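Local coordinates for protein dual function macrocyclase-peptidase POPB (Galerina marginata, PDB 5N4B) that cleaves peptides after proline residues and macrocyclises a 25-residue intermediate in the biosynthesis of the amanitin toxins, at residues R77-S86 / Y97-Q105; L421-T429 / S503-I511. The protein carries 1 engineered substitution. One frame throughout, in Å; residues are numbered along the deposited sequence. Where two conformers were deposited one is given.

Contact 1 lies at the edge of one propeller sheet. It pairs strands 84-90 and 96-101, includes the end of helix 68-80 and the loop after 96-101, and is partly buried. Contact 2 is buried and joins two domains: the turn of another propeller hairpin meets the loop that leads into helix 510-519 of the hydrolase domain. Contact 1 is held by backbone hydrogen bonds, polar side chains and waters. Contact 2 is packed from phenylalanine and proline, and two waters bridge it, one of them through Ser422 OG. The contacts touch where Ser79 packs on Pro510 and Tyr82 on Phe508 and Pro510. Both lie away from the catalytic residues and within reach of the bound peptide.

Contact 1 (R77-S86 / Y97-Q105); sequences RASRNYAKFS and YWFYNRGLQ
Lys84 and Asn101 form an antiparallel hydrogen-bonded pair in the first hairpin of the beta-propeller. Two backbone bonds join them, Lys84 N to Asn101 O (3.0 Å) and Asn101 N to Lys84 O (2.8 Å). The Lys84 side chain starts on the Asn101 side of the sheet, with CB 4.3 Å from Asn101 CB. CG is anti to the carbonyl carbon, and the chain then bends at chi3 (-88°) and chi4 (-80°). This curls the end back over the loop. CE comes 3.5 Å from Gly103 O. NZ bonds Gly103 O at 3.0 Å on a lone pair, and also Tyr82 O at 2.9 Å. NZ also stands over the centre of the Tyr82 ring, and an acidic side chain of the bound peptide packs on Lys84. Asn101 orders the same loop: its OD1 accepts from Gly103 N, an Asx turn, and from Gln105 N. Further along the hairpin, Ser86 uses both backbone and side chain. Its N donates to Phe99 O, and its OG accepts from Phe99 N at 2.9 Å. At the loop end, Leu104 CD2 packs on Arg80 CB (3.8 Å). Strand 96-101 pairs on its other side with strand 109-113. Trp98 and Tyr100 touch helix 125-128, while Ser79 and Tyr82 pack on helix 510-519 of the hydrolase domain.

Contact 2 (L421-T429 / S503-I511); sequences LSGFNTPGT and SADPFFSPI
Gly423 and Phe424 of a propeller hairpin pack against Pro506, Phe507 and Phe508 of the hydrolase domain. The hairpin joins strands 416-423 and 426-434 through a type I beta turn from Gly423 to Thr426. The loop before helix 510-519, part of the hydrolase domain, runs past this turn, and the contact is thus part of the domain interface. Its main contacts are of CH-pi type. Pro427 CA lies over one face of the Phe508 ring, 3.6 Å from the centroid and 17° off the normal. Phe508 CG is anti to its own N (chi1 -172°), which turns a ring face toward Pro427 CA. Pro506 CA likewise sits over a face of Phe424, 3.9 Å from that centroid. One aromatic pair is present: the edge of Phe424 meets the face of Phe507 in an offset edge-to-face stack, planes at 60°. Phe424 also meets Phe477, on strand 473-481 of the hydrolase sheet, edge-to-face, so this stack too crosses between the domains. Polar contacts are weaker or indirect. Phe424 CA makes a CA-H...O contact with Phe507 O at 3.3 Å. One water joins Ser422 OG to Phe508 N, from which it accepts. The loop ends at Ser509, whose OG bonds Ile512 N as the N-cap of helix 510-519. A second water accepts from Ser509 N at 2.9 Å and donates to Phe424 O at 2.8 Å and to Phe507 O at 3.2 Å.

Contact 1 (R77-S86 / Y97-Q105)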
ATOM      1  N   ARG A  77      -8.728 -21.092   1.590  1.00  9.68           N
ATOM      2  CA  ARG A  77      -9.775 -20.631   2.495  1.00 11.07           C
ATOM      3  C   ARG A  77      -9.491 -21.077   3.914  1.00 10.08           C
ATOM      4  O   ARG A  77      -9.590 -20.285   4.848  1.00 10.47           O
ATOM      5  CB  ARG A  77     -11.113 -21.185   2.027  1.00  9.93           C
ATOM      6  CG  ARG A  77     -12.327 -20.550   2.694  1.00 12.22           C
ATOM      7  CD  ARG A  77     -13.657 -21.187   2.269  1.00 13.71           C
ATOM      8  NE  ARG A  77     -13.867 -21.209   0.790  1.00 16.39           N
ATOM      9  CZ  ARG A  77     -13.776 -22.262   0.023  1.00 19.23           C
ATOM     10  NH1 ARG A  77     -13.480 -23.463   0.510  1.00 21.07           N
ATOM     11  NH2 ARG A  77     -14.017 -22.134  -1.276  1.00 19.22           N
ATOM     12  N   ALA A  78      -9.084 -22.338   4.087  1.00 10.26           N
ATOM     13  CA  ALA A  78      -8.764 -22.814   5.434  1.00 10.43           C
ATOM     14  C   ALA A  78      -7.594 -22.048   6.025  1.00  9.44           C
ATOM     15  O   ALA A  78      -7.591 -21.719   7.213  1.00 10.20           O
ATOM     16  CB  ALA A  78      -8.505 -24.313   5.408  1.00 12.23           C
ATOM     17  N   SER A  79      -6.594 -21.753   5.205  1.00 10.41           N
ATOM     18  CA  SER A  79      -5.418 -21.047   5.705  1.00 10.95           C
ATOM     19  C   SER A  79      -5.744 -19.639   6.174  1.00 10.49           C
ATOM     20  O   SER A  79      -5.030 -19.111   7.026  1.00 11.33           O
ATOM     21  CB  SER A  79      -4.303 -21.033   4.654  1.00 11.54           C
ATOM     22  OG  SER A  79      -4.449 -20.009   3.714  1.00 12.78           O
ATOM     23  N   ARG A  80      -6.783 -19.021   5.651  1.00  9.38           N
ATOM     24  CA  ARG A  80      -7.218 -17.676   6.043  1.00  9.81           C
ATOM     25  C   ARG A  80      -8.189 -17.704   7.216  1.00  9.84           C
ATOM     26  O   ARG A  80      -8.464 -16.666   7.798  1.00  9.64           O
ATOM     27  CB  ARG A  80      -7.882 -16.980   4.848  1.00 11.21           C
ATOM     28  CG  ARG A  80      -6.940 -16.646   3.723  1.00 13.78           C
ATOM     29  CD  ARG A  80      -6.347 -15.301   3.809  1.00 28.50           C
ATOM     30  NE  ARG A  80      -7.370 -14.246   3.829  1.00 19.25           N
ATOM     31  CZ  ARG A  80      -7.351 -13.158   3.073  1.00 28.53           C
ATOM     32  NH1 ARG A  80      -8.338 -12.291   3.186  1.00 30.02           N
ATOM     33  NH2 ARG A  80      -6.334 -12.927   2.241  1.00 35.37           N
ATOM     34  N   ASN A  81      -8.697 -18.871   7.588  1.00  9.44           N
ATOM     35  CA  ASN A  81      -9.807 -18.954   8.544  1.00  9.43           C
ATOM     36  C   ASN A  81      -9.277 -19.044   9.970  1.00  9.53           C
ATOM     37  O   ASN A  81      -9.325 -20.085  10.641  1.00 11.54           O
ATOM     38  CB  ASN A  81     -10.672 -20.150   8.198  1.00 11.05           C
ATOM     39  CG  ASN A  81     -12.000 -20.123   8.915  1.00 13.47           C
ATOM     40  OD1 ASN A  81     -12.394 -19.109   9.458  1.00 12.33           O
ATOM     41  ND2 ASN A  81     -12.698 -21.237   8.892  1.00 13.06           N
ATOM     42  N   TYR A  82      -8.789 -17.881  10.437  1.00  9.83           N
ATOM     43  CA  TYR A  82      -8.341 -17.743  11.823  1.00  8.21           C
ATOM     44  C   TYR A  82      -8.644 -16.319  12.277  1.00  9.41           C
ATOM     45  O   TYR A  82      -8.640 -15.387  11.466  1.00 10.05           O
ATOM     46  CB  TYR A  82      -6.832 -18.043  12.021  1.00  9.90           C
ATOM     47  CG  TYR A  82      -5.900 -17.194  11.208  1.00  8.44           C
ATOM     48  CD1 TYR A  82      -5.479 -17.607   9.948  1.00 10.40           C
ATOM     49  CD2 TYR A  82      -5.408 -15.992  11.696  1.00  9.07           C
ATOM     50  CE1 TYR A  82      -4.619 -16.855   9.195  1.00  9.23           C
ATOM     51  CE2 TYR A  82      -4.535 -15.223  10.910  1.00  9.04           C
ATOM     52  CZ  TYR A  82      -4.140 -15.661   9.690  1.00  8.06           C
ATOM     53  OH  TYR A  82      -3.252 -14.876   8.984  1.00 11.43           O
ATOM     54  N   ALA A  83      -8.908 -16.163  13.571  1.00 10.10           N
ATOM     55  CA  ALA A  83      -9.250 -14.869  14.138  1.00 10.85           C
ATOM     56  C   ALA A  83      -8.093 -13.900  14.004  1.00  9.18           C
ATOM     57  O   ALA A  83      -6.923 -14.253  14.156  1.00  9.82           O
ATOM     58  CB  ALA A  83      -9.565 -15.053  15.622  1.00 12.24           C
ATOM     59  N   LYS A  84      -8.429 -12.651  13.648  1.00  7.76           N
ATOM     60  CA  LYS A  84      -7.436 -11.586  13.461  1.00  8.26           C
ATOM     61  C   LYS A  84      -7.840 -10.363  14.262  1.00  9.39           C
ATOM     62  O   LYS A  84      -9.016 -10.121  14.493  1.00  9.00           O
ATOM     63  CB  LYS A  84      -7.252 -11.215  11.992  1.00  8.65           C
ATOM     64  CG  LYS A  84      -6.639 -12.402  11.249  1.00 11.84           C
ATOM     65  CD  LYS A  84      -6.641 -12.203   9.780  1.00 13.27           C
ATOM     66  CE  LYS A  84      -7.903 -12.681   9.119  1.00 17.81           C
ATOM     67  NZ  LYS A  84      -7.881 -14.147   8.927  1.00 15.00           N
ATOM     68  N   PHE A  85      -6.857  -9.585  14.688  1.00  8.19           N
ATOM     69  CA  PHE A  85      -7.105  -8.464  15.581  1.00  7.60           C
ATOM     70  C   PHE A  85      -5.992  -7.439  15.444  1.00  8.94           C
ATOM     71  O   PHE A  85      -4.880  -7.741  15.018  1.00  9.21           O
ATOM     72  CB  PHE A  85      -7.222  -8.896  17.054  1.00 10.81           C
ATOM     73  CG  PHE A  85      -6.342 -10.027  17.399  1.00 11.74           C
ATOM     74  CD1 PHE A  85      -4.990  -9.847  17.593  1.00 15.70           C
ATOM     75  CD2 PHE A  85      -6.880 -11.291  17.434  1.00 15.30           C
ATOM     76  CE1 PHE A  85      -4.157 -10.998  17.852  1.00 18.20           C
ATOM     77  CE2 PHE A  85      -6.082 -12.404  17.704  1.00 21.89           C
ATOM     78  CZ  PHE A  85      -4.743 -12.229  17.901  1.00 17.92           C
ATOM     79  N   SER A  86      -6.328  -6.206  15.777  1.00  7.33           N
ATOM     80  CA  SER A  86      -5.388  -5.095  15.785  1.00  7.96           C
ATOM     81  C   SER A  86      -4.871  -4.840  17.181  1.00  7.85           C
ATOM     82  O   SER A  86      -5.349  -5.383  18.169  1.00  8.91           O
ATOM     83  CB  SER A  86      -6.066  -3.812  15.278  1.00  7.72           C
ATOM     84  OG  SER A  86      -6.977  -3.285  16.268  1.00  8.18           O
ATOM     85  N   TYR A  97     -10.328   0.165  22.412  1.00  8.77           N
ATOM     86  CA  TYR A  97     -11.016  -0.151  21.163  1.00  9.36           C
ATOM     87  C   TYR A  97     -10.044  -0.841  20.216  1.00  8.88           C
ATOM     88  O   TYR A  97      -8.883  -0.439  20.102  1.00  9.59           O
ATOM     89  CB  TYR A  97     -11.525   1.136  20.519  1.00 10.61           C
ATOM     90  CG  TYR A  97     -12.574   1.872  21.282  1.00  9.89           C
ATOM     91  CD1 TYR A  97     -12.269   2.539  22.486  1.00 11.33           C
ATOM     92  CD2 TYR A  97     -13.877   1.906  20.826  1.00 11.00           C
ATOM     93  CE1 TYR A  97     -13.260   3.243  23.188  1.00 12.96           C
ATOM     94  CE2 TYR A  97     -14.855   2.621  21.510  1.00 13.58           C
ATOM     95  CZ  TYR A  97     -14.520   3.277  22.696  1.00 12.52           C
ATOM     96  OH  TYR A  97     -15.505   3.989  23.369  1.00 17.37           O
ATOM     97  N   TRP A  98     -10.512  -1.855  19.504  1.00  8.74           N
ATOM     98  CA  TRP A  98      -9.643  -2.611  18.625  1.00  7.77           C
ATOM     99  C   TRP A  98     -10.492  -3.262  17.540  1.00  7.30           C
ATOM    100  O   TRP A  98     -11.692  -3.514  17.722  1.00  8.98           O
ATOM    101  CB  TRP A  98      -8.851  -3.698  19.398  1.00  7.62           C
ATOM    102  CG  TRP A  98      -9.677  -4.800  19.937  1.00  8.14           C
ATOM    103  CD1 TRP A  98      -9.885  -6.030  19.356  1.00  9.41           C
ATOM    104  CD2 TRP A  98     -10.440  -4.803  21.156  1.00  8.12           C
ATOM    105  NE1 TRP A  98     -10.752  -6.780  20.135  1.00 10.43           N
ATOM    106  CE2 TRP A  98     -11.104  -6.051  21.238  1.00 11.09           C
ATOM    107  CE3 TRP A  98     -10.643  -3.877  22.163  1.00 10.60           C
ATOM    108  CZ2 TRP A  98     -11.911  -6.401  22.322  1.00 12.32           C
ATOM    109  CZ3 TRP A  98     -11.451  -4.232  23.235  1.00 11.21           C
ATOM    110  CH2 TRP A  98     -12.086  -5.460  23.286  1.00 11.26           C
ATOM    111  N   PHE A  99      -9.854  -3.580  16.420  1.00  7.18           N
ATOM    112  CA  PHE A  99     -10.526  -4.315  15.342  1.00  7.41           C
ATOM    113  C   PHE A  99     -10.361  -5.812  15.529  1.00  8.15           C
ATOM    114  O   PHE A  99      -9.325  -6.305  15.965  1.00  8.20           O
ATOM    115  CB  PHE A  99      -9.978  -3.907  13.960  1.00  7.15           C
ATOM    116  CG  PHE A  99     -10.415  -2.552  13.536  1.00  7.73           C
ATOM    117  CD1 PHE A  99     -11.644  -2.371  12.928  1.00 10.77           C
ATOM    118  CD2 PHE A  99      -9.588  -1.469  13.739  1.00 11.02           C
ATOM    119  CE1 PHE A  99     -12.047  -1.114  12.537  1.00 11.66           C
ATOM    120  CE2 PHE A  99      -9.985  -0.215  13.316  1.00 13.93           C
ATOM    121  CZ  PHE A  99     -11.222  -0.050  12.717  1.00 11.20           C
ATOM    122  N   TYR A 100     -11.422  -6.526  15.181  1.00  8.59           N
ATOM    123  CA  TYR A 100     -11.515  -7.973  15.323  1.00  8.32           C
ATOM    124  C   TYR A 100     -12.223  -8.560  14.116  1.00  9.93           C
ATOM    125  O   TYR A 100     -13.280  -8.055  13.731  1.00 10.09           O
ATOM    126  CB  TYR A 100     -12.277  -8.382  16.614  1.00 10.18           C
ATOM    127  CG  TYR A 100     -12.528  -9.870  16.783  1.00 11.47           C
ATOM    128  CD1 TYR A 100     -11.475 -10.766  16.885  1.00 13.66           C
ATOM    129  CD2 TYR A 100     -13.791 -10.372  16.775  1.00 11.78           C
ATOM    130  CE1 TYR A 100     -11.700 -12.114  17.013  1.00 14.99           C
ATOM    131  CE2 TYR A 100     -14.025 -11.734  16.922  1.00 13.97           C
ATOM    132  CZ  TYR A 100     -12.954 -12.566  17.018  1.00 13.80           C
ATOM    133  OH  TYR A 100     -13.237 -13.919  17.155  1.00 20.37           O
ATOM    134  N   ASN A 101     -11.633  -9.590  13.502  1.00  9.00           N
ATOM    135  CA  ASN A 101     -12.221 -10.344  12.397  1.00 10.32           C
ATOM    136  C   ASN A 101     -12.343 -11.790  12.866  1.00 10.98           C
ATOM    137  O   ASN A 101     -11.358 -12.390  13.292  1.00  9.29           O
ATOM    138  CB  ASN A 101     -11.311 -10.243  11.175  1.00  9.06           C
ATOM    139  CG  ASN A 101     -11.993 -10.675   9.907  1.00 11.18           C
ATOM    140  OD1 ASN A 101     -12.555 -11.770   9.843  1.00 10.44           O
ATOM    141  ND2 ASN A 101     -11.976  -9.815   8.895  1.00 12.15           N
ATOM    142  N   ARG A 102     -13.546 -12.342  12.772  1.00 10.42           N
ATOM    143  CA  ARG A 102     -13.775 -13.725  13.161  1.00 10.86           C
ATOM    144  C   ARG A 102     -12.962 -14.706  12.336  1.00 10.67           C
ATOM    145  O   ARG A 102     -12.732 -15.836  12.800  1.00 13.73           O
ATOM    146  CB  ARG A 102     -15.270 -14.070  13.081  1.00 11.84           C
ATOM    147  CG  ARG A 102     -16.108 -13.317  14.099  1.00 12.08           C
ATOM    148  CD  ARG A 102     -17.626 -13.301  13.754  1.00 15.53           C
ATOM    149  NE  ARG A 102     -18.231 -14.630  13.719  1.00 18.21           N
ATOM    150  CZ  ARG A 102     -18.776 -15.222  14.780  1.00 16.90           C
ATOM    151  NH1 ARG A 102     -18.833 -14.645  15.965  1.00 22.81           N
ATOM    152  NH2 ARG A 102     -19.325 -16.421  14.630  1.00 24.27           N
ATOM    153  N   GLY A 103     -12.563 -14.323  11.128  1.00 10.31           N
ATOM    154  CA  GLY A 103     -11.670 -15.125  10.292  1.00 10.90           C
ATOM    155  C   GLY A 103     -11.766 -14.782   8.819  1.00 12.19           C
ATOM    156  O   GLY A 103     -10.751 -14.525   8.170  1.00 12.31           O
ATOM    157  N   LEU A 104     -12.999 -14.790   8.290  1.00 11.13           N
ATOM    158  CA  LEU A 104     -13.263 -14.624   6.871  1.00 11.48           C
ATOM    159  C   LEU A 104     -14.188 -13.461   6.592  1.00 12.08           C
ATOM    160  O   LEU A 104     -14.753 -13.381   5.500  1.00 14.38           O
ATOM    161  CB  LEU A 104     -13.804 -15.912   6.266  1.00 11.77           C
ATOM    162  CG  LEU A 104     -12.849 -17.114   6.340  1.00 13.47           C
ATOM    163  CD1 LEU A 104     -13.556 -18.398   5.950  1.00 14.05           C
ATOM    164  CD2 LEU A 104     -11.606 -16.891   5.519  1.00 13.07           C
ATOM    165  N   GLN A 105     -14.366 -12.546   7.535  1.00 11.30           N
ATOM    166  CA  GLN A 105     -15.223 -11.383   7.277  1.00 11.32           C
ATOM    167  C   GLN A 105     -14.545 -10.426   6.310  1.00 10.79           C
ATOM    168  O   GLN A 105     -13.327 -10.213   6.337  1.00 14.48           O
ATOM    169  CB  GLN A 105     -15.582 -10.679   8.596  1.00 10.98           C
ATOM    170  CG  GLN A 105     -16.341 -11.543   9.612  1.00 12.72           C
ATOM    171  CD  GLN A 105     -16.567 -10.779  10.843  1.00 12.02           C
ATOM    172  OE1 GLN A 105     -15.752 -10.786  11.760  1.00 12.39           O
ATOM    173  NE2 GLN A 105     -17.715 -10.126  10.924  1.00 14.89           N
TER
HETATM  174  O   HOH W   1      -9.459 -13.801   5.718  1.00 19.70           O
HETATM  175  O   HOH W   2     -10.294 -11.377   5.561  1.00 39.01           O
HETATM  176  O   HOH W   3     -11.819 -18.320  12.167  1.00 15.93           O

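Contact 2 (L421-T429 / S503-I511)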
ATOM      1  N   LEU A 421       4.057  -6.454  15.117  1.00  9.18           N
ATOM      2  CA  LEU A 421       5.204  -7.201  14.600  1.00 10.24           C
ATOM      3  C   LEU A 421       4.684  -8.303  13.689  1.00  9.25           C
ATOM      4  O   LEU A 421       3.810  -9.087  14.092  1.00 10.61           O
ATOM      5  CB  LEU A 421       6.007  -7.832  15.763  1.00 10.80           C
ATOM      6  CG  LEU A 421       6.415  -6.835  16.848  1.00 11.08           C
ATOM      7  CD1 LEU A 421       7.028  -7.612  17.981  1.00 15.51           C
ATOM      8  CD2 LEU A 421       7.361  -5.777  16.319  1.00 10.83           C
ATOM      9  N   SER A 422       5.225  -8.392  12.488  1.00  9.68           N
ATOM     10  CA  SER A 422       4.879  -9.508  11.604  1.00  9.05           C
ATOM     11  C   SER A 422       6.021  -9.766  10.642  1.00  9.59           C
ATOM     12  O   SER A 422       6.933  -8.961  10.503  1.00  9.87           O
ATOM     13  CB  SER A 422       3.585  -9.275  10.844  1.00 10.08           C
ATOM     14  OG  SER A 422       3.757  -8.319   9.805  1.00 13.09           O
ATOM     15  N   GLY A 423       5.974 -10.910   9.977  1.00  9.60           N
ATOM     16  CA  GLY A 423       6.997 -11.258   9.025  1.00  8.55           C
ATOM     17  C   GLY A 423       6.638 -12.557   8.353  1.00 10.06           C
ATOM     18  O   GLY A 423       5.524 -13.049   8.489  1.00  9.86           O
ATOM     19  N   PHE A 424       7.566 -13.085   7.569  1.00  9.67           N
ATOM     20  CA  PHE A 424       7.219 -14.204   6.714  1.00 10.54           C
ATOM     21  C   PHE A 424       6.696 -15.397   7.483  1.00 12.17           C
ATOM     22  O   PHE A 424       5.821 -16.117   6.956  1.00 13.67           O
ATOM     23  CB  PHE A 424       8.414 -14.613   5.839  1.00 10.65           C
ATOM     24  CG  PHE A 424       8.832 -13.555   4.855  1.00 11.41           C
ATOM     25  CD1 PHE A 424       8.009 -13.148   3.853  1.00 10.57           C
ATOM     26  CD2 PHE A 424      10.095 -12.992   4.948  1.00 12.38           C
ATOM     27  CE1 PHE A 424       8.360 -12.189   2.959  1.00 11.70           C
ATOM     28  CE2 PHE A 424      10.485 -12.043   4.044  1.00 12.94           C
ATOM     29  CZ  PHE A 424       9.643 -11.626   3.049  1.00 11.20           C
ATOM     30  N   ASN A 425       7.183 -15.609   8.701  1.00 11.29           N
ATOM     31  CA  ASN A 425       6.689 -16.681   9.573  1.00 14.22           C
ATOM     32  C   ASN A 425       6.216 -16.173  10.935  1.00 15.69           C
ATOM     33  O   ASN A 425       6.134 -16.951  11.885  1.00 18.31           O
ATOM     34  CB  ASN A 425       7.716 -17.788   9.697  1.00 19.34           C
ATOM     35  CG  ASN A 425       9.003 -17.325  10.315  1.00 26.10           C
ATOM     36  OD1 ASN A 425       9.043 -16.309  11.014  1.00 24.19           O
ATOM     37  ND2 ASN A 425      10.085 -18.061  10.044  1.00 30.39           N
ATOM     38  N   THR A 426       5.831 -14.895  11.024  1.00 12.51           N
ATOM     39  CA  THR A 426       5.282 -14.304  12.245  1.00 13.16           C
ATOM     40  C   THR A 426       3.905 -13.744  11.895  1.00 12.11           C
ATOM     41  O   THR A 426       3.813 -12.692  11.237  1.00 11.08           O
ATOM     42  CB  THR A 426       6.158 -13.203  12.837  1.00 15.28           C
ATOM     43  OG1 THR A 426       7.419 -13.764  13.200  1.00 16.68           O
ATOM     44  CG2 THR A 426       5.489 -12.577  14.059  1.00 16.27           C
ATOM     45  N   PRO A 427       2.813 -14.406  12.284  1.00 10.70           N
ATOM     46  CA  PRO A 427       1.494 -13.973  11.817  1.00 12.79           C
ATOM     47  C   PRO A 427       1.019 -12.608  12.289  1.00 11.74           C
ATOM     48  O   PRO A 427       0.275 -11.945  11.576  1.00 13.49           O
ATOM     49  CB  PRO A 427       0.563 -15.078  12.341  1.00 13.39           C
ATOM     50  CG  PRO A 427       1.388 -16.159  12.833  1.00 20.86           C
ATOM     51  CD  PRO A 427       2.819 -15.750  12.904  1.00 13.41           C
ATOM     52  N   GLY A 428       1.400 -12.189  13.489  1.00 11.15           N
ATOM     53  CA  GLY A 428       0.997 -10.907  14.022  1.00 11.19           C
ATOM     54  C   GLY A 428       1.051 -10.909  15.514  1.00 11.07           C
ATOM     55  O   GLY A 428       0.179 -11.454  16.193  1.00 12.78           O
ATOM     56  N   THR A 429       2.081 -10.290  16.054  1.00 10.23           N
ATOM     57  CA  THR A 429       2.285 -10.182  17.478  1.00 11.09           C
ATOM     58  C   THR A 429       2.086  -8.728  17.878  1.00 11.45           C
ATOM     59  O   THR A 429       2.565  -7.801  17.198  1.00 11.79           O
ATOM     60  CB  THR A 429       3.678 -10.631  17.824  1.00 12.81           C
ATOM     61  OG1 THR A 429       3.757 -12.034  17.517  1.00 16.11           O
ATOM     62  CG2 THR A 429       4.007 -10.406  19.311  1.00 14.90           C
ATOM     63  N   SER A 503       9.310   0.036   0.272  1.00 12.91           N
ATOM     64  CA  SER A 503      10.160  -1.074   0.674  0.51 12.18           C
ATOM     65  C   SER A 503       9.410  -2.394   0.563  1.00 12.60           C
ATOM     66  O   SER A 503       8.251  -2.515   0.995  1.00 14.71           O
ATOM     67  CB  SER A 503      10.629  -0.856   2.107  0.51 14.71           C
ATOM     68  OG  SER A 503      11.586   0.184   2.135  0.51 16.95           O
ATOM     69  N   ALA A 504      10.096  -3.394  -0.001  1.00 12.83           N
ATOM     70  CA  ALA A 504       9.499  -4.728  -0.144  1.00 14.16           C
ATOM     71  C   ALA A 504       9.775  -5.496   1.140  1.00 12.52           C
ATOM     72  O   ALA A 504      10.651  -6.349   1.232  1.00 12.95           O
ATOM     73  CB  ALA A 504      10.033  -5.442  -1.379  1.00 15.46           C
ATOM     74  N   ASP A 505       9.013  -5.124   2.181  1.00 13.45           N
ATOM     75  CA  ASP A 505       9.221  -5.577   3.560  1.00 12.64           C
ATOM     76  C   ASP A 505       8.674  -6.989   3.804  1.00 11.04           C
ATOM     77  O   ASP A 505       7.695  -7.405   3.171  1.00 12.13           O
ATOM     78  CB  ASP A 505       8.452  -4.684   4.523  1.00 14.34           C
ATOM     79  CG  ASP A 505       9.056  -3.343   4.739  1.00 19.35           C
ATOM     80  OD1 ASP A 505      10.272  -3.180   4.531  1.00 18.34           O
ATOM     81  OD2 ASP A 505       8.284  -2.458   5.155  1.00 24.47           O
ATOM     82  N   PRO A 506       9.211  -7.710   4.782  1.00 10.66           N
ATOM     83  CA  PRO A 506       8.578  -8.969   5.226  1.00 10.02           C
ATOM     84  C   PRO A 506       7.121  -8.765   5.574  1.00 10.53           C
ATOM     85  O   PRO A 506       6.720  -7.726   6.077  1.00 11.02           O
ATOM     86  CB  PRO A 506       9.385  -9.349   6.467  1.00 12.11           C
ATOM     87  CG  PRO A 506      10.754  -8.679   6.248  1.00 12.09           C
ATOM     88  CD  PRO A 506      10.425  -7.386   5.537  1.00 11.91           C
ATOM     89  N   PHE A 507       6.326  -9.798   5.321  1.00  9.10           N
ATOM     90  CA  PHE A 507       4.897  -9.796   5.595  1.00  9.96           C
ATOM     91  C   PHE A 507       4.462 -11.240   5.749  1.00 10.67           C
ATOM     92  O   PHE A 507       5.116 -12.164   5.250  1.00 10.65           O
ATOM     93  CB  PHE A 507       4.117  -9.072   4.500  1.00  9.31           C
ATOM     94  CG  PHE A 507       4.141  -9.754   3.174  1.00 10.41           C
ATOM     95  CD1 PHE A 507       5.157  -9.571   2.312  1.00 12.04           C
ATOM     96  CD2 PHE A 507       3.081 -10.552   2.778  1.00 15.02           C
ATOM     97  CE1 PHE A 507       5.168 -10.206   1.067  1.00 15.67           C
ATOM     98  CE2 PHE A 507       3.078 -11.169   1.517  1.00 16.13           C
ATOM     99  CZ  PHE A 507       4.130 -10.993   0.691  1.00 13.69           C
ATOM    100  N   PHE A 508       3.328 -11.431   6.416  1.00 10.21           N
ATOM    101  CA  PHE A 508       2.758 -12.767   6.626  1.00 10.19           C
ATOM    102  C   PHE A 508       1.612 -13.010   5.643  1.00 10.12           C
ATOM    103  O   PHE A 508       0.651 -12.227   5.596  1.00 12.36           O
ATOM    104  CB  PHE A 508       2.225 -12.948   8.040  1.00  9.75           C
ATOM    105  CG  PHE A 508       1.818 -14.341   8.323  1.00  9.60           C
ATOM    106  CD1 PHE A 508       2.762 -15.310   8.583  1.00 10.85           C
ATOM    107  CD2 PHE A 508       0.470 -14.693   8.354  1.00 12.76           C
ATOM    108  CE1 PHE A 508       2.374 -16.623   8.827  1.00 12.81           C
ATOM    109  CE2 PHE A 508       0.099 -15.999   8.578  1.00 13.64           C
ATOM    110  CZ  PHE A 508       1.022 -16.936   8.814  1.00 10.31           C
ATOM    111  N   SER A 509       1.702 -14.093   4.881  1.00  9.51           N
ATOM    112  CA  SER A 509       0.633 -14.509   3.989  1.00  9.65           C
ATOM    113  C   SER A 509       0.368 -15.993   4.174  1.00  9.60           C
ATOM    114  O   SER A 509       1.200 -16.817   3.754  1.00  9.83           O
ATOM    115  CB  SER A 509       1.037 -14.265   2.549  1.00 12.03           C
ATOM    116  OG  SER A 509       0.047 -14.885   1.687  1.00 12.07           O
ATOM    117  N   PRO A 510      -0.749 -16.396   4.784  1.00  9.17           N
ATOM    118  CA  PRO A 510      -1.014 -17.829   4.931  1.00  8.45           C
ATOM    119  C   PRO A 510      -1.230 -18.498   3.600  1.00  8.80           C
ATOM    120  O   PRO A 510      -0.912 -19.678   3.487  1.00  9.72           O
ATOM    121  CB  PRO A 510      -2.271 -17.882   5.824  1.00 11.13           C
ATOM    122  CG  PRO A 510      -2.925 -16.527   5.571  1.00  9.67           C
ATOM    123  CD  PRO A 510      -1.766 -15.555   5.431  1.00 10.05           C
ATOM    124  N   ILE A 511      -1.733 -17.790   2.595  1.00  9.02           N
ATOM    125  CA  ILE A 511      -1.898 -18.417   1.288  1.00  9.05           C
ATOM    126  C   ILE A 511      -0.541 -18.748   0.681  1.00  8.44           C
ATOM    127  O   ILE A 511      -0.348 -19.837   0.122  1.00  9.79           O
ATOM    128  CB  ILE A 511      -2.761 -17.523   0.390  1.00  8.80           C
ATOM    129  CG1 ILE A 511      -4.234 -17.589   0.900  1.00 11.29           C
ATOM    130  CG2 ILE A 511      -2.593 -17.884  -1.090  1.00 11.71           C
ATOM    131  CD1 ILE A 511      -5.253 -16.868   0.052  1.00 15.83           C
TER
HETATM  132  O   HOH W   4       2.172  -9.085   7.651  1.00 12.20           O
HETATM  133  O   HOH W   5       4.335 -15.254   4.755  1.00 12.53           O